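Malonyl CoA-acyl carrier protein transacylase (Clostridium perfringens, PDB 3PTW) probably catalyses transfer of the malonyl group from malonyl-CoA to acyl carrier protein, the step that supplies the extender unit of bacterial fatty acid synthesis. Local coordinates at residues Leu305-Leu308 with Arg309-Val313; Asn257-Glu260 with Lys261-Glu264; Leu135-Pro139 with Glu140-Glu144; Lys30-Phe33 with Lys34-Ser37. All coordinates share one frame; numbering follows the deposited sequence.

Contact 1 (Leu305-Leu308 with Arg309-Val313)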
loop_
_atom_site.group_PDB
_atom_site.type_symbol
_atom_site.label_atom_id
_atom_site.label_comp_id
_atom_site.label_asym_id
_atom_site.label_seq_id
_atom_site.Cartn_x
_atom_site.Cartn_y
_atom_site.Cartn_z
ATOM N N LEU A 305 -14.938 -13.341 -9.293
ATOM C CA LEU A 305 -15.794 -13.300 -10.482
ATOM C C LEU A 305 -17.163 -13.916 -10.209
ATOM O O LEU A 305 -18.188 -13.415 -10.694
ATOM C CB LEU A 305 -15.136 -14.008 -11.681
ATOM C CG LEU A 305 -13.844 -13.449 -12.289
ATOM C CD1 LEU A 305 -13.404 -14.315 -13.466
ATOM C CD2 LEU A 305 -13.967 -11.979 -12.709
ATOM N N SER A 306 -17.176 -15.002 -9.434
ATOM C CA SER A 306 -18.426 -15.667 -9.060
ATOM C C SER A 306 -19.349 -14.733 -8.263
ATOM O O SER A 306 -20.557 -14.652 -8.540
ATOM C CB SER A 306 -18.144 -16.950 -8.278
ATOM O OG SER A 306 -19.236 -17.834 -8.372
ATOM N N LYS A 307 -18.775 -14.022 -7.290
ATOM C CA LYS A 307 -19.528 -13.021 -6.532
ATOM C C LYS A 307 -20.019 -11.872 -7.428
ATOM O O LYS A 307 -21.172 -11.448 -7.327
ATOM C CB LYS A 307 -18.702 -12.479 -5.354
ATOM C CG LYS A 307 -19.431 -11.442 -4.491
ATOM C CD LYS A 307 -20.761 -11.971 -3.951
ATOM C CE LYS A 307 -21.310 -11.059 -2.878
ATOM N NZ LYS A 307 -22.639 -11.509 -2.391
ATOM N N LEU A 308 -19.155 -11.377 -8.307
ATOM C CA LEU A 308 -19.553 -10.280 -9.196
ATOM C C LEU A 308 -20.689 -10.664 -10.152
ATOM O O LEU A 308 -21.543 -9.828 -10.469
ATOM C CB LEU A 308 -18.355 -9.710 -9.973
ATOM C CG LEU A 308 -17.303 -8.988 -9.129
ATOM C CD1 LEU A 308 -16.093 -8.594 -9.982
ATOM C CD2 LEU A 308 -17.883 -7.777 -8.415
ATOM N N ARG A 309 -20.699 -11.920 -10.596
ATOM C CA ARG A 309 -21.756 -12.416 -11.491
ATOM C C ARG A 309 -23.124 -12.598 -10.817
ATOM O O ARG A 309 -24.159 -12.487 -11.477
ATOM C CB ARG A 309 -21.319 -13.682 -12.239
ATOM C CG ARG A 309 -20.286 -13.404 -13.349
ATOM C CD ARG A 309 -20.051 -14.615 -14.246
ATOM N NE ARG A 309 -19.641 -15.790 -13.479
ATOM C CZ ARG A 309 -18.383 -16.194 -13.318
ATOM N NH1 ARG A 309 -17.376 -15.534 -13.885
ATOM N NH2 ARG A 309 -18.135 -17.276 -12.588
ATOM N N GLU A 310 -23.128 -12.870 -9.514
ATOM C CA GLU A 310 -24.365 -12.840 -8.728
ATOM C C GLU A 310 -24.978 -11.439 -8.820
ATOM O O GLU A 310 -26.115 -11.276 -9.262
ATOM C CB GLU A 310 -24.095 -13.174 -7.257
ATOM C CG GLU A 310 -23.907 -14.651 -6.926
ATOM C CD GLU A 310 -23.643 -14.886 -5.437
ATOM O OE1 GLU A 310 -22.678 -15.613 -5.107
ATOM O OE2 GLU A 310 -24.391 -14.341 -4.595
ATOM N N MET A 311 -24.181 -10.442 -8.427
ATOM C CA MET A 311 -24.589 -9.035 -8.332
ATOM C C MET A 311 -25.012 -8.429 -9.668
ATOM O O MET A 311 -25.892 -7.570 -9.703
ATOM C CB MET A 311 -23.467 -8.182 -7.703
ATOM C CG MET A 311 -22.822 -8.800 -6.457
ATOM S SD MET A 311 -21.487 -7.838 -5.703
ATOM C CE MET A 311 -22.376 -6.983 -4.391
ATOM N N GLU A 312 -24.387 -8.867 -10.760
ATOM C CA GLU A 312 -24.751 -8.374 -12.092
ATOM C C GLU A 312 -26.036 -9.035 -12.626
ATOM O O GLU A 312 -26.783 -8.414 -13.384
ATOM C CB GLU A 312 -23.584 -8.491 -13.089
ATOM C CG GLU A 312 -23.352 -9.886 -13.672
ATOM C CD GLU A 312 -22.584 -9.868 -14.989
ATOM O OE1 GLU A 312 -21.552 -9.169 -15.076
ATOM O OE2 GLU A 312 -23.013 -10.565 -15.937
ATOM N N VAL A 313 -26.281 -10.286 -12.226
ATOM C CA VAL A 313 -27.541 -10.979 -12.529
ATOM C C VAL A 313 -28.695 -10.328 -11.756
ATOM O O VAL A 313 -29.779 -10.118 -12.306
ATOM C CB VAL A 313 -27.440 -12.522 -12.289
ATOM C CG1 VAL A 313 -28.711 -13.097 -11.656
ATOM C CG2 VAL A 313 -27.156 -13.238 -13.602
#
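Two successive turns of the C-terminal helix 298-315 meet here, with Arg309 folded back over Leu305 on the surface of the acyltransferase domain. The backbone is that of a regular alpha-helix: Arg309 N donates to Leu305 O at 2.9 Å, and Glu312 N to Leu308 O at 3.0 Å. The bond from Met311 N to Lys307 O is weak because it is long, 3.4 Å, although it is nearly straight at 170°. Arg309 sets off with CG opposite its carbonyl carbon and bends at chi3 (-56°), which turns the guanidinium back along the preceding turn. One face of that flat group then lies over Leu305 O, which stands 3.7 Å above the plane near its centre; no N-H of the group is directed at this oxygen. Arg309 NH1 lies 3.5 Å from Leu305 CB, while its NH2 comes over Ser306. Along another line of the helix, Lys307 and Glu310 form a long salt bridge, NZ to OE2 at 4.0 Å. Met311 brings its CG to 3.2 Å from Lys307 O, and its thioether continues past that carbonyl. On the side facing the domain, Leu305 and Leu308 rest on Val82, whereas Lys307 and Met311 touch Thr291 of strand 291-295. The chemistry is therefore divided: aliphatic groups seat the helix, and Lys307 links the two sides, its chain on strand 291-295 and its NZ near Glu310. The face-on carbonyl under Arg309 and this long ion pair probably add only modest electrostatic stabilisation.

Contact 2 (Asn257-Glu260 with Lys261-Glu264)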
loop_
_atom_site.group_PDB
_atom_site.type_symbol
_atom_site.label_atom_id
_atom_site.label_comp_id
_atom_site.label_asym_id
_atom_site.label_seq_id
_atom_site.Cartn_x
_atom_site.Cartn_y
_atom_site.Cartn_z
ATOM N N ASN A 257 -9.069 6.379 7.157
ATOM C CA ASN A 257 -9.803 7.529 6.619
ATOM C C ASN A 257 -10.091 7.350 5.120
ATOM O O ASN A 257 -11.192 7.680 4.637
ATOM C CB ASN A 257 -9.046 8.834 6.865
ATOM C CG ASN A 257 -8.594 9.001 8.317
ATOM O OD1 ASN A 257 -7.712 8.286 8.811
ATOM N ND2 ASN A 257 -9.185 9.963 8.993
ATOM N N ASP A 258 -9.100 6.815 4.403
ATOM C CA ASP A 258 -9.228 6.523 2.973
ATOM C C ASP A 258 -10.425 5.615 2.719
ATOM O O ASP A 258 -11.271 5.921 1.883
ATOM C CB ASP A 258 -7.955 5.861 2.417
ATOM C CG ASP A 258 -6.822 6.840 2.214
ATOM O OD1 ASP A 258 -7.090 8.053 2.028
ATOM O OD2 ASP A 258 -5.650 6.399 2.214
ATOM N N ILE A 259 -10.496 4.512 3.464
ATOM C CA ILE A 259 -11.592 3.546 3.325
ATOM C C ILE A 259 -12.933 4.217 3.624
ATOM O O ILE A 259 -13.886 4.078 2.858
ATOM C CB ILE A 259 -11.383 2.303 4.226
ATOM C CG1 ILE A 259 -10.090 1.575 3.845
ATOM C CG2 ILE A 259 -12.624 1.375 4.188
ATOM C CD1 ILE A 259 -10.007 1.125 2.348
ATOM N N GLU A 260 -12.970 4.956 4.730
ATOM C CA GLU A 260 -14.156 5.681 5.183
ATOM C C GLU A 260 -14.684 6.594 4.069
ATOM O O GLU A 260 -15.881 6.604 3.778
ATOM C CB GLU A 260 -13.796 6.482 6.462
ATOM C CG GLU A 260 -14.735 6.294 7.656
ATOM C CD GLU A 260 -14.005 5.914 8.975
ATOM O OE1 GLU A 260 -14.416 4.903 9.590
ATOM O OE2 GLU A 260 -13.049 6.604 9.398
ATOM N N LYS A 261 -13.784 7.347 3.439
ATOM C CA LYS A 261 -14.139 8.230 2.335
ATOM C C LYS A 261 -14.624 7.465 1.108
ATOM O O LYS A 261 -15.566 7.892 0.425
ATOM C CB LYS A 261 -12.973 9.156 1.975
ATOM C CG LYS A 261 -12.769 10.293 2.969
ATOM C CD LYS A 261 -13.818 11.383 2.786
ATOM C CE LYS A 261 -13.866 12.294 4.004
ATOM N NZ LYS A 261 -14.817 11.783 5.041
ATOM N N MET A 262 -13.995 6.322 0.840
ATOM C CA MET A 262 -14.421 5.476 -0.265
ATOM C C MET A 262 -15.879 5.066 -0.052
ATOM O O MET A 262 -16.686 5.145 -0.973
ATOM C CB MET A 262 -13.505 4.250 -0.417
ATOM C CG MET A 262 -12.141 4.584 -1.013
ATOM S SD MET A 262 -11.027 3.186 -1.251
ATOM C CE MET A 262 -11.687 2.485 -2.776
ATOM N N ILE A 263 -16.199 4.634 1.170
ATOM C CA ILE A 263 -17.558 4.238 1.539
ATOM C C ILE A 263 -18.524 5.425 1.460
ATOM O O ILE A 263 -19.628 5.281 0.935
ATOM C CB ILE A 263 -17.601 3.562 2.939
ATOM C CG1 ILE A 263 -16.882 2.209 2.869
ATOM C CG2 ILE A 263 -19.058 3.438 3.466
ATOM C CD1 ILE A 263 -16.845 1.421 4.163
ATOM N N GLU A 264 -18.095 6.581 1.977
ATOM C CA GLU A 264 -18.830 7.848 1.828
ATOM C C GLU A 264 -19.191 8.089 0.372
ATOM O O GLU A 264 -20.309 8.465 0.052
ATOM C CB GLU A 264 -17.968 9.014 2.301
ATOM C CG GLU A 264 -18.509 9.794 3.467
ATOM C CD GLU A 264 -17.722 11.082 3.701
ATOM O OE1 GLU A 264 -17.433 11.382 4.880
ATOM O OE2 GLU A 264 -17.371 11.772 2.708
#
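The branch ends of Ile259 graze Met262 and Ile263 one turn on, and the two branches divide the work. Its CD1 reaches toward the sulfur of Met262, with CD1 and SD 4.3 Å apart, while its CG2 approaches CD1 of Ile263 at 4.2 Å; both contacts are loose. Met262 runs straight to SD and then bends at chi3 (79°), so that its methyl turns off from the line of the chain. All three side chains also touch Phe270 of strand 269-273, and Met262 continues onto Ile86 and Cys88 of strand 86-89, so this side of helix 255-264 lies against the mixed sheet. Another side of the helix is polar. Lys261 bends at both chi2 and chi4 and carries NZ to Glu264 OE1, a salt bridge of 2.7 Å in which the ammonium approaches from above the carboxylate plane, 48° out of it. The backbone beneath is regular: Lys261 N bonds Asn257 O at 2.9 Å, and Ile263 N meets Ile259 O at 2.9 Å with an N-H...O angle of 163°. Buried Asp258 has its OD2 hydrogen-bonded to Asn229, and its side chain lies near a probable nucleophile elbow around Ser91 without touching it. The helix is thus amphipathic: dispersion contacts hold its apolar side to the sheet, Asn229 satisfies a buried carboxylate oxygen, and the short Lys261-Glu264 pair probably offsets charge at the more exposed side.

Contact 3 (Leu135-Pro139 with Glu140-Glu144)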
loop_
_atom_site.group_PDB
_atom_site.type_symbol
_atom_site.label_atom_id
_atom_site.label_comp_id
_atom_site.label_asym_id
_atom_site.label_seq_id
_atom_site.Cartn_x
_atom_site.Cartn_y
_atom_site.Cartn_z
ATOM N N LEU A 135 -2.192 -2.013 19.519
ATOM C CA LEU A 135 -3.514 -2.627 19.515
ATOM C C LEU A 135 -4.422 -2.054 20.595
ATOM O O LEU A 135 -3.951 -1.682 21.666
ATOM C CB LEU A 135 -3.400 -4.147 19.677
ATOM C CG LEU A 135 -2.636 -4.961 18.626
ATOM C CD1 LEU A 135 -2.791 -6.442 18.919
ATOM C CD2 LEU A 135 -3.146 -4.660 17.238
ATOM N N ARG A 136 -5.717 -1.978 20.288
ATOM C CA ARG A 136 -6.768 -1.619 21.259
ATOM C C ARG A 136 -6.606 -0.207 21.846
ATOM O O ARG A 136 -6.876 0.024 23.041
ATOM C CB ARG A 136 -6.803 -2.633 22.404
ATOM C CG ARG A 136 -8.188 -3.157 22.751
ATOM C CD ARG A 136 -8.318 -4.660 22.477
ATOM N NE ARG A 136 -7.087 -5.416 22.748
ATOM C CZ ARG A 136 -6.511 -5.548 23.944
ATOM N NH1 ARG A 136 -5.400 -6.265 24.066
ATOM N NH2 ARG A 136 -7.028 -4.957 25.016
ATOM N N MET A 137 -6.148 0.722 21.011
ATOM C CA MET A 137 -6.013 2.109 21.407
ATOM C C MET A 137 -6.617 2.966 20.312
ATOM O O MET A 137 -6.392 2.710 19.128
ATOM C CB MET A 137 -4.541 2.504 21.556
ATOM C CG MET A 137 -3.657 1.552 22.345
ATOM S SD MET A 137 -3.220 2.182 23.961
ATOM C CE MET A 137 -2.444 3.735 23.549
ATOM N N THR A 138 -7.353 4.003 20.707
ATOM C CA THR A 138 -7.837 5.007 19.758
ATOM C C THR A 138 -6.661 5.899 19.357
ATOM O O THR A 138 -5.631 5.917 20.053
ATOM C CB THR A 138 -8.966 5.873 20.361
ATOM O OG1 THR A 138 -8.474 6.572 21.516
ATOM C CG2 THR A 138 -10.184 4.999 20.752
ATOM N N PRO A 139 -6.796 6.636 18.232
ATOM C CA PRO A 139 -5.755 7.603 17.872
ATOM C C PRO A 139 -5.448 8.575 19.011
ATOM O O PRO A 139 -4.284 8.899 19.253
ATOM C CB PRO A 139 -6.376 8.358 16.691
ATOM C CG PRO A 139 -7.320 7.363 16.073
ATOM C CD PRO A 139 -7.859 6.547 17.203
ATOM N N GLU A 140 -6.492 9.039 19.697
ATOM C CA GLU A 140 -6.333 10.021 20.775
ATOM C C GLU A 140 -5.455 9.492 21.899
ATOM O O GLU A 140 -4.618 10.222 22.427
ATOM C CB GLU A 140 -7.694 10.473 21.339
ATOM C CG GLU A 140 -8.504 11.342 20.386
ATOM C CD GLU A 140 -9.195 10.546 19.288
ATOM O OE1 GLU A 140 -9.270 9.309 19.390
ATOM O OE2 GLU A 140 -9.685 11.159 18.322
ATOM N N GLN A 141 -5.659 8.225 22.259
ATOM C CA GLN A 141 -4.830 7.565 23.259
ATOM C C GLN A 141 -3.389 7.494 22.798
ATOM O O GLN A 141 -2.471 7.761 23.569
ATOM C CB GLN A 141 -5.348 6.161 23.564
ATOM C CG GLN A 141 -6.505 6.120 24.572
ATOM C CD GLN A 141 -7.059 4.706 24.756
ATOM O OE1 GLN A 141 -7.301 3.989 23.791
ATOM N NE2 GLN A 141 -7.233 4.302 25.993
ATOM N N VAL A 142 -3.196 7.129 21.535
ATOM C CA VAL A 142 -1.859 7.053 20.978
ATOM C C VAL A 142 -1.185 8.431 20.986
ATOM O O VAL A 142 0.033 8.524 21.185
ATOM C CB VAL A 142 -1.848 6.350 19.599
ATOM C CG1 VAL A 142 -0.473 6.397 18.990
ATOM C CG2 VAL A 142 -2.233 4.897 19.774
ATOM N N ASP A 143 -1.973 9.502 20.854
ATOM C CA ASP A 143 -1.414 10.845 20.992
ATOM C C ASP A 143 -0.843 11.076 22.379
ATOM O O ASP A 143 0.186 11.726 22.527
ATOM C CB ASP A 143 -2.447 11.917 20.665
ATOM C CG ASP A 143 -2.768 11.970 19.195
ATOM O OD1 ASP A 143 -1.915 11.523 18.392
ATOM O OD2 ASP A 143 -3.874 12.442 18.849
ATOM N N GLU A 144 -1.510 10.532 23.395
ATOM C CA GLU A 144 -1.037 10.661 24.759
ATOM C C GLU A 144 0.279 9.895 24.944
ATOM O O GLU A 144 1.210 10.409 25.564
ATOM C CB GLU A 144 -2.116 10.201 25.752
ATOM C CG GLU A 144 -2.351 11.187 26.881
ATOM C CD GLU A 144 -1.222 11.203 27.887
ATOM O OE1 GLU A 144 -0.824 10.106 28.329
ATOM O OE2 GLU A 144 -0.744 12.300 28.248
#
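The backbone leaves strand 129-135, passes through Arg136 with positive phi, and enters helix 139-149 at Thr138, whose O accepts from Val142 N at 3.1 Å while Pro139 O takes Asp143 N at 2.9 Å. Side chains close the start of the helix in both directions. Gln141 returns its amide to the residue that caps it: Thr138 N donates to Gln141 OE1 at 3.1 Å, in the carbonyl plane and on a lone pair, with an N-H...O angle of 158°. In exchange, Thr138 OG1 accepts a weak bond of 3.3 Å from Gln141 N. That oxygen sits between its own backbone N and carbonyl carbon (chi1 61°), a placement that directs it at the first turn. Met137 crosses Gln141 at about a right angle, its CE 3.8 Å from Gln141 CB, and its CB packs at 3.8 Å on Val142 CG2. Val142 in turn touches Ile166 and Ile168 of strand 165-169, which sets it against the antiparallel sheet. On the outer side Glu140 lies alongside the ring of Pro139, pointing the same way, and its OE1 comes to 3.6 Å from Thr138 CB. The reciprocal exchange between Thr138, the N-cap, and Gln141 is a capping box, followed by proline in the first helical turn and accompanied by a hydrophobic staple between Met137 (N') and Val142 (N4), a common pairing at helix N-termini.

Contact 4 (Lys30-Phe33 with Lys34-Ser37)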
loop_
_atom_site.group_PDB
_atom_site.type_symbol
_atom_site.label_atom_id
_atom_site.label_comp_id
_atom_site.label_asym_id
_atom_site.label_seq_id
_atom_site.Cartn_x
_atom_site.Cartn_y
_atom_site.Cartn_z
ATOM N N LYS A 30 1.182 -11.844 -18.612
ATOM C CA LYS A 30 2.482 -12.167 -19.198
ATOM C C LYS A 30 3.148 -10.904 -19.763
ATOM O O LYS A 30 4.320 -10.626 -19.485
ATOM C CB LYS A 30 2.308 -13.237 -20.297
ATOM C CG LYS A 30 3.578 -14.041 -20.640
ATOM C CD LYS A 30 3.341 -15.167 -21.675
ATOM C CE LYS A 30 2.741 -16.455 -21.067
ATOM N NZ LYS A 30 1.236 -16.546 -21.132
ATOM N N GLU A 31 2.383 -10.125 -20.524
ATOM C CA GLU A 31 2.905 -8.928 -21.186
ATOM C C GLU A 31 3.357 -7.867 -20.179
ATOM O O GLU A 31 4.358 -7.172 -20.403
ATOM C CB GLU A 31 1.856 -8.365 -22.158
ATOM C CG GLU A 31 2.255 -7.077 -22.884
ATOM C CD GLU A 31 1.307 -6.708 -24.024
ATOM O OE1 GLU A 31 1.772 -6.057 -24.987
ATOM O OE2 GLU A 31 0.105 -7.068 -23.970
ATOM N N VAL A 32 2.634 -7.750 -19.068
ATOM C CA VAL A 32 3.003 -6.785 -18.036
ATOM C C VAL A 32 4.370 -7.096 -17.421
ATOM O O VAL A 32 5.156 -6.178 -17.140
ATOM C CB VAL A 32 1.915 -6.644 -16.951
ATOM C CG1 VAL A 32 2.470 -5.944 -15.720
ATOM C CG2 VAL A 32 0.731 -5.869 -17.504
ATOM N N PHE A 33 4.651 -8.382 -17.223
ATOM C CA PHE A 33 5.939 -8.812 -16.671
ATOM C C PHE A 33 7.068 -8.548 -17.645
ATOM O O PHE A 33 8.157 -8.118 -17.247
ATOM C CB PHE A 33 5.903 -10.292 -16.252
ATOM C CG PHE A 33 5.457 -10.495 -14.844
ATOM C CD1 PHE A 33 6.389 -10.607 -13.816
ATOM C CD2 PHE A 33 4.099 -10.510 -14.527
ATOM C CE1 PHE A 33 5.979 -10.758 -12.494
ATOM C CE2 PHE A 33 3.679 -10.665 -13.211
ATOM C CZ PHE A 33 4.633 -10.787 -12.187
ATOM N N LYS A 34 6.795 -8.803 -18.926
ATOM C CA LYS A 34 7.733 -8.512 -20.007
ATOM C C LYS A 34 8.136 -7.030 -20.000
ATOM O O LYS A 34 9.317 -6.698 -20.077
ATOM C CB LYS A 34 7.120 -8.904 -21.360
ATOM C CG LYS A 34 7.711 -10.155 -22.004
ATOM C CD LYS A 34 7.348 -11.436 -21.282
ATOM C CE LYS A 34 8.077 -12.626 -21.896
ATOM N NZ LYS A 34 8.161 -13.761 -20.933
ATOM N N ARG A 35 7.147 -6.153 -19.866
ATOM C CA ARG A 35 7.368 -4.711 -19.876
ATOM C C ARG A 35 8.140 -4.227 -18.640
ATOM O O ARG A 35 8.923 -3.274 -18.717
ATOM C CB ARG A 35 6.028 -3.984 -19.978
ATOM C CG ARG A 35 5.361 -4.078 -21.346
ATOM C CD ARG A 35 3.890 -3.685 -21.265
ATOM N NE ARG A 35 3.688 -2.310 -20.796
ATOM C CZ ARG A 35 2.554 -1.834 -20.279
ATOM N NH1 ARG A 35 2.488 -0.563 -19.885
ATOM N NH2 ARG A 35 1.491 -2.615 -20.145
ATOM N N SER A 36 7.903 -4.882 -17.503
ATOM C CA SER A 36 8.545 -4.498 -16.256
ATOM C C SER A 36 10.017 -4.859 -16.336
ATOM O O SER A 36 10.892 -4.063 -15.958
ATOM C CB SER A 36 7.881 -5.188 -15.061
ATOM O OG SER A 36 8.475 -4.748 -13.846
ATOM N N SER A 37 10.277 -6.057 -16.839
ATOM C CA SER A 37 11.637 -6.504 -17.092
ATOM C C SER A 37 12.368 -5.559 -18.036
ATOM O O SER A 37 13.483 -5.141 -17.735
ATOM C CB SER A 37 11.642 -7.924 -17.645
ATOM O OG SER A 37 11.212 -8.813 -16.643
#
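Glu31 places CG opposite its backbone N (chi1 178°), whereas Arg35 carries its own CG beside the backbone N (chi1 -72°), and the two chains meet through their aliphatic parts: Glu31 CG lies 4.1 Å from Arg35 CD. Their charged ends do not pair. The carboxylate and guanidinium planes stand 83° apart, and Glu31 OE1 is 5.9 Å from Arg35 NE. Lys34 bends at chi2 and passes its CD 3.6 Å from Lys30 O. The salt bridges of both basic residues lead away from this turn, Lys34 NZ to Glu45 of helix 44-49 and Arg35 NH1 to Glu107 of helix 106-122. Along the backbone, Arg35 N donates to Glu31 O at 3.0 Å and Ser37 N to Phe33 O at 3.0 Å. Val32, Phe33 and Ser36 are buried against neighbouring helices, with Phe33 meeting the ring of Phe49, Ser36 OG bonded to Thr68 and Ser37 OG accepting from Met44 N. Within this part of helix 27-40 cohesion thus comes mainly from main-chain bonds and methylene contacts, while the charges of Lys34 and Arg35 are probably balanced by acids of other helices.

From the N terminus the order is contact 4, contact 3, contact 2 and contact 1, strictly in series: none nests within or crosses another. Each joins residues about one helical turn apart, so none closes a long loop; contact 3 marks a strand-to-helix turn, and the others lie within single helices. Contact 4 belongs to the helical layer formed with helices 59-79 and 106-122. Contact 3 adjoins the four-stranded antiparallel sheet, whereas contacts 2 and 1 reach strands of the mixed sheet, at 269-273 and 291-295. Contacts 2 and 3 come within about 7 Å between nearest atoms without touching; the centres of contacts 3 and 4 are about 43 Å apart.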